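Local coordinates for protein toll-like receptor 13 (Mus musculus, PDB 4Z0C) that recognises and binds bacterial 23S ribosomal RNA as an innate immune receptor, signalling through MYD88 and TRAF6 to activate NF-kappa-B and cytokine secretion, at residues Leu240-Met254 with Lys269-Leu281. Numbering follows the deposited sequence.
Sequences LENLSAKHLQNLRAM and KTVCHLLGNLPKL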
loop_
_atom_site.group_PDB
_atom_site.type_symbol
_atom_site.label_atom_id
_atom_site.label_comp_id
_atom_site.label_asym_id
_atom_site.label_seq_id
_atom_site.Cartn_x
_atom_site.Cartn_y
_atom_site.Cartn_z
ATOM N N LEU A 240 -52.193 -2.909 6.494
ATOM C CA LEU A 240 -52.406 -1.862 5.492
ATOM C C LEU A 240 -53.871 -1.560 5.130
ATOM O O LEU A 240 -54.161 -0.485 4.597
ATOM C CB LEU A 240 -51.595 -2.147 4.223
ATOM C CG LEU A 240 -50.134 -1.674 4.297
ATOM C CD1 LEU A 240 -49.171 -2.830 4.568
ATOM C CD2 LEU A 240 -49.728 -0.900 3.057
ATOM N N GLU A 241 -54.788 -2.485 5.419
ATOM C CA GLU A 241 -56.218 -2.237 5.208
ATOM C C GLU A 241 -56.727 -1.071 6.065
ATOM O O GLU A 241 -57.638 -0.343 5.661
ATOM C CB GLU A 241 -57.038 -3.487 5.515
ATOM C CG GLU A 241 -56.865 -4.611 4.509
ATOM C CD GLU A 241 -55.694 -5.515 4.841
ATOM O OE1 GLU A 241 -55.132 -5.366 5.945
ATOM O OE2 GLU A 241 -55.340 -6.379 4.004
ATOM N N ASN A 242 -56.128 -0.894 7.241
ATOM C CA ASN A 242 -56.540 0.147 8.175
ATOM C C ASN A 242 -55.917 1.494 7.873
ATOM O O ASN A 242 -56.076 2.457 8.619
ATOM C CB ASN A 242 -56.236 -0.280 9.604
ATOM C CG ASN A 242 -57.054 -1.476 10.027
ATOM O OD1 ASN A 242 -57.856 -1.989 9.250
ATOM N ND2 ASN A 242 -56.847 -1.938 11.252
ATOM N N LEU A 243 -55.195 1.552 6.765
ATOM C CA LEU A 243 -54.717 2.812 6.237
ATOM C C LEU A 243 -55.852 3.273 5.345
ATOM O O LEU A 243 -56.560 2.463 4.758
ATOM C CB LEU A 243 -53.444 2.590 5.423
ATOM C CG LEU A 243 -52.175 3.431 5.604
ATOM C CD1 LEU A 243 -52.019 4.032 6.994
ATOM C CD2 LEU A 243 -50.973 2.559 5.271
ATOM N N SER A 244 -56.054 4.569 5.261
ATOM C CA SER A 244 -57.145 5.087 4.458
ATOM C C SER A 244 -56.678 6.135 3.454
ATOM O O SER A 244 -56.135 7.162 3.834
ATOM C CB SER A 244 -58.234 5.658 5.375
ATOM O OG SER A 244 -58.938 6.704 4.730
ATOM N N ALA A 245 -56.924 5.888 2.174
ATOM C CA ALA A 245 -56.537 6.834 1.134
ATOM C C ALA A 245 -57.186 8.211 1.294
ATOM O O ALA A 245 -56.639 9.217 0.849
ATOM C CB ALA A 245 -56.861 6.255 -0.240
ATOM N N LYS A 246 -58.354 8.264 1.922
ATOM C CA LYS A 246 -59.024 9.542 2.139
ATOM C C LYS A 246 -58.217 10.457 3.034
ATOM O O LYS A 246 -58.257 11.680 2.889
ATOM C CB LYS A 246 -60.434 9.350 2.709
ATOM C CG LYS A 246 -61.527 9.515 1.663
ATOM C CD LYS A 246 -62.262 10.865 1.798
ATOM C CE LYS A 246 -61.319 12.091 1.915
ATOM N NZ LYS A 246 -60.600 12.436 0.647
ATOM N N HIS A 247 -57.488 9.866 3.970
ATOM C CA HIS A 247 -56.672 10.652 4.879
ATOM C C HIS A 247 -55.273 10.951 4.337
ATOM O O HIS A 247 -54.464 11.559 5.034
ATOM C CB HIS A 247 -56.595 9.954 6.236
ATOM C CG HIS A 247 -57.924 9.820 6.911
ATOM N ND1 HIS A 247 -58.253 8.746 7.709
ATOM C CD2 HIS A 247 -59.008 10.635 6.911
ATOM C CE1 HIS A 247 -59.485 8.902 8.165
ATOM N NE2 HIS A 247 -59.961 10.044 7.702
ATOM N N LEU A 248 -54.996 10.532 3.102
ATOM C CA LEU A 248 -53.648 10.662 2.527
ATOM C C LEU A 248 -53.640 11.274 1.130
ATOM O O LEU A 248 -52.829 10.891 0.295
ATOM C CB LEU A 248 -52.967 9.288 2.469
ATOM C CG LEU A 248 -52.831 8.601 3.833
ATOM C CD1 LEU A 248 -52.529 7.100 3.700
ATOM C CD2 LEU A 248 -51.779 9.307 4.688
ATOM N N GLN A 249 -54.539 12.212 0.865
ATOM C CA GLN A 249 -54.679 12.713 -0.498
ATOM C C GLN A 249 -53.562 13.670 -0.892
ATOM O O GLN A 249 -53.396 13.981 -2.070
ATOM C CB GLN A 249 -56.047 13.359 -0.721
ATOM C CG GLN A 249 -57.210 12.380 -0.746
ATOM C CD GLN A 249 -57.215 11.491 -1.966
ATOM O OE1 GLN A 249 -57.429 11.960 -3.086
ATOM N NE2 GLN A 249 -57.039 10.189 -1.754
ATOM N N ASN A 250 -52.800 14.145 0.081
ATOM C CA ASN A 250 -51.638 14.966 -0.243
ATOM C C ASN A 250 -50.306 14.204 -0.339
ATOM O O ASN A 250 -49.278 14.799 -0.615
ATOM C CB ASN A 250 -51.507 16.134 0.740
ATOM C CG ASN A 250 -52.361 17.321 0.340
ATOM O OD1 ASN A 250 -52.391 17.711 -0.830
ATOM N ND2 ASN A 250 -53.072 17.896 1.311
ATOM N N LEU A 251 -50.340 12.897 -0.111
ATOM C CA LEU A 251 -49.133 12.101 -0.044
ATOM C C LEU A 251 -48.384 12.060 -1.387
ATOM O O LEU A 251 -48.975 11.779 -2.430
ATOM C CB LEU A 251 -49.451 10.691 0.457
ATOM C CG LEU A 251 -48.292 10.033 1.224
ATOM C CD1 LEU A 251 -48.079 10.723 2.560
ATOM C CD2 LEU A 251 -48.508 8.541 1.414
ATOM N N ARG A 252 -47.089 12.377 -1.351
ATOM C CA ARG A 252 -46.239 12.335 -2.545
ATOM C C ARG A 252 -45.290 11.126 -2.548
ATOM O O ARG A 252 -44.852 10.661 -3.605
ATOM C CB ARG A 252 -45.407 13.615 -2.655
ATOM C CG ARG A 252 -46.012 14.712 -3.511
ATOM C CD ARG A 252 -46.926 15.568 -2.706
ATOM N NE ARG A 252 -47.390 16.731 -3.456
ATOM C CZ ARG A 252 -48.207 17.660 -2.964
ATOM N NH1 ARG A 252 -48.667 17.562 -1.720
ATOM N NH2 ARG A 252 -48.567 18.688 -3.719
ATOM N N ALA A 253 -44.980 10.614 -1.363
ATOM C CA ALA A 253 -43.977 9.570 -1.228
ATOM C C ALA A 253 -44.366 8.625 -0.105
ATOM O O ALA A 253 -44.864 9.054 0.945
ATOM C CB ALA A 253 -42.569 10.184 -0.976
ATOM N N MET A 254 -44.140 7.335 -0.334
ATOM C CA MET A 254 -44.418 6.326 0.673
ATOM C C MET A 254 -43.289 5.323 0.743
ATOM O O MET A 254 -42.649 5.014 -0.263
ATOM C CB MET A 254 -45.721 5.587 0.354
ATOM C CG MET A 254 -46.261 4.818 1.545
ATOM S SD MET A 254 -48.007 4.459 1.408
ATOM C CE MET A 254 -48.308 3.727 3.009
ATOM N N LYS A 269 -52.708 -6.870 -3.986
ATOM C CA LYS A 269 -54.102 -6.459 -4.068
ATOM C C LYS A 269 -54.384 -5.424 -2.979
ATOM O O LYS A 269 -54.947 -4.366 -3.252
ATOM C CB LYS A 269 -55.031 -7.673 -3.969
ATOM C CG LYS A 269 -56.357 -7.536 -4.724
ATOM C CD LYS A 269 -57.109 -8.878 -4.794
ATOM C CE LYS A 269 -58.459 -8.846 -4.085
ATOM N NZ LYS A 269 -58.945 -10.217 -3.732
ATOM N N THR A 270 -53.960 -5.719 -1.757
ATOM C CA THR A 270 -54.065 -4.760 -0.670
ATOM C C THR A 270 -53.312 -3.474 -1.001
ATOM O O THR A 270 -53.856 -2.377 -0.927
ATOM C CB THR A 270 -53.448 -5.313 0.605
ATOM O OG1 THR A 270 -53.969 -6.623 0.865
ATOM C CG2 THR A 270 -53.722 -4.348 1.785
ATOM N N VAL A 271 -52.049 -3.630 -1.380
ATOM C CA VAL A 271 -51.186 -2.501 -1.690
ATOM C C VAL A 271 -51.803 -1.611 -2.780
ATOM O O VAL A 271 -51.888 -0.401 -2.623
ATOM C CB VAL A 271 -49.752 -2.976 -2.095
ATOM C CG1 VAL A 271 -48.889 -1.800 -2.455
ATOM C CG2 VAL A 271 -49.101 -3.761 -0.948
ATOM N N CYS A 272 -52.240 -2.208 -3.879
ATOM C CA CYS A 272 -52.801 -1.423 -4.970
ATOM C C CYS A 272 -54.111 -0.726 -4.578
ATOM O O CYS A 272 -54.397 0.381 -5.055
ATOM C CB CYS A 272 -53.015 -2.287 -6.210
ATOM S SG CYS A 272 -51.523 -2.622 -7.158
ATOM N N HIS A 273 -54.900 -1.362 -3.715
ATOM C CA HIS A 273 -56.153 -0.733 -3.275
ATOM C C HIS A 273 -55.867 0.578 -2.546
ATOM O O HIS A 273 -56.608 1.552 -2.684
ATOM C CB HIS A 273 -57.017 -1.661 -2.395
ATOM C CG HIS A 273 -58.287 -1.021 -1.930
ATOM N ND1 HIS A 273 -59.251 -0.562 -2.804
ATOM C CD2 HIS A 273 -58.727 -0.705 -0.688
ATOM C CE1 HIS A 273 -60.240 -0.016 -2.120
ATOM N NE2 HIS A 273 -59.946 -0.089 -0.833
ATOM N N LEU A 274 -54.782 0.586 -1.779
ATOM C CA LEU A 274 -54.321 1.792 -1.100
ATOM C C LEU A 274 -53.715 2.778 -2.092
ATOM O O LEU A 274 -54.227 3.884 -2.281
ATOM C CB LEU A 274 -53.278 1.436 -0.035
ATOM C CG LEU A 274 -52.583 2.589 0.689
ATOM C CD1 LEU A 274 -53.612 3.494 1.375
ATOM C CD2 LEU A 274 -51.576 2.051 1.683
ATOM N N LEU A 275 -52.623 2.355 -2.723
ATOM C CA LEU A 275 -51.804 3.210 -3.582
ATOM C C LEU A 275 -52.576 3.777 -4.778
ATOM O O LEU A 275 -52.309 4.902 -5.222
ATOM C CB LEU A 275 -50.575 2.433 -4.072
ATOM C CG LEU A 275 -49.268 2.602 -3.298
ATOM C CD1 LEU A 275 -49.487 2.640 -1.788
ATOM C CD2 LEU A 275 -48.304 1.491 -3.672
ATOM N N GLY A 276 -53.505 2.982 -5.311
ATOM C CA GLY A 276 -54.289 3.381 -6.466
ATOM C C GLY A 276 -55.172 4.597 -6.230
ATOM O O GLY A 276 -55.587 5.265 -7.180
ATOM N N ASN A 277 -55.449 4.897 -4.965
ATOM C CA ASN A 277 -56.278 6.055 -4.614
ATOM C C ASN A 277 -55.517 7.249 -4.042
ATOM O O ASN A 277 -56.108 8.104 -3.383
ATOM C CB ASN A 277 -57.387 5.641 -3.664
ATOM C CG ASN A 277 -58.451 4.813 -4.351
ATOM O OD1 ASN A 277 -59.008 5.219 -5.373
ATOM N ND2 ASN A 277 -58.697 3.619 -3.826
ATOM N N LEU A 278 -54.210 7.303 -4.287
ATOM C CA LEU A 278 -53.415 8.441 -3.851
ATOM C C LEU A 278 -52.927 9.204 -5.078
ATOM O O LEU A 278 -51.901 8.863 -5.659
ATOM C CB LEU A 278 -52.248 7.954 -2.999
ATOM C CG LEU A 278 -52.680 7.046 -1.847
ATOM C CD1 LEU A 278 -51.476 6.388 -1.199
ATOM C CD2 LEU A 278 -53.481 7.838 -0.831
ATOM N N PRO A 279 -53.676 10.232 -5.486
ATOM C CA PRO A 279 -53.464 10.871 -6.790
ATOM C C PRO A 279 -52.178 11.701 -6.882
ATOM O O PRO A 279 -51.785 12.108 -7.979
ATOM C CB PRO A 279 -54.707 11.765 -6.949
ATOM C CG PRO A 279 -55.124 12.070 -5.541
ATOM C CD PRO A 279 -54.818 10.818 -4.757
ATOM N N LYS A 280 -51.531 11.956 -5.752
ATOM C CA LYS A 280 -50.315 12.755 -5.766
ATOM C C LYS A 280 -49.055 11.885 -5.545
ATOM O O LYS A 280 -47.938 12.383 -5.563
ATOM C CB LYS A 280 -50.399 13.862 -4.720
ATOM C CG LYS A 280 -51.404 14.964 -5.037
ATOM C CD LYS A 280 -50.991 15.721 -6.282
ATOM C CE LYS A 280 -50.786 17.201 -5.990
ATOM N NZ LYS A 280 -50.210 17.922 -7.169
ATOM N N LEU A 281 -49.251 10.592 -5.325
ATOM C CA LEU A 281 -48.152 9.690 -5.034
ATOM C C LEU A 281 -47.213 9.595 -6.235
ATOM O O LEU A 281 -47.643 9.278 -7.334
ATOM C CB LEU A 281 -48.684 8.306 -4.670
ATOM C CG LEU A 281 -47.589 7.315 -4.269
ATOM C CD1 LEU A 281 -47.004 7.654 -2.900
ATOM C CD2 LEU A 281 -48.104 5.877 -4.304
HETATM O O HOH W 1 -51.707 11.342 -3.271
#
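Leu274, reaching out from helix 268-275, makes the main apolar contact. Its CG stands anti to the backbone N (chi1 174°), and CD2 lies among Leu240, Leu243 and Met254, 3.7 Å from Leu240 CD2. Branched leucine suits the place because its fork lets CD2 reach these three side chains while CD1 faces Leu243 CB and the backbone at Ala245. Met254, unbranched and extended, slides its thioether inward from strand 253-255, with SD 4.0 Å from Leu275 CD1 and CE against Leu274. Leu278 CD2 packs on Leu248 CB at 3.6 Å and also touches Ala245, whose small side chain lets the backbones approach, Ala245 CB meeting Asn277 CB at 3.5 Å.

Gln249, bent at chi2, folds its amide back so that NE2 serves two carbonyls. One bond is almost straight, to Ala245 O within the 240-254 segment, approaching from the face of that carbonyl opposite Leu248 N; the other crosses from Gln249 NE2 to Asn277 O at 2.8 Å, with an N-H...O angle of 143°. The same side chain lays OE1 against the ring of Pro279, 3.3 Å from its CD. Farther along, Thr270 OG1 makes a weak hydrogen bond to Glu241 OE2.

Where the two segments come together near Arg252 and Leu281, a water donates to Leu251 O and accepts from Lys280 N, joining the two backbones. Lys280 runs alongside Arg252, its CE 3.5 Å from Arg252 NH2; the like-charged ends are not a favourable pair, but Arg252 NH1 is held by Asn250 O.

Successive turns of a leucine-rich-repeat solenoid stack in this way in the receptor's ectodomain: leucines fill the interior between the parallel strands and the outer, convex side, where helix 268-275 is further tied by the Cys272-Cys302 disulfide.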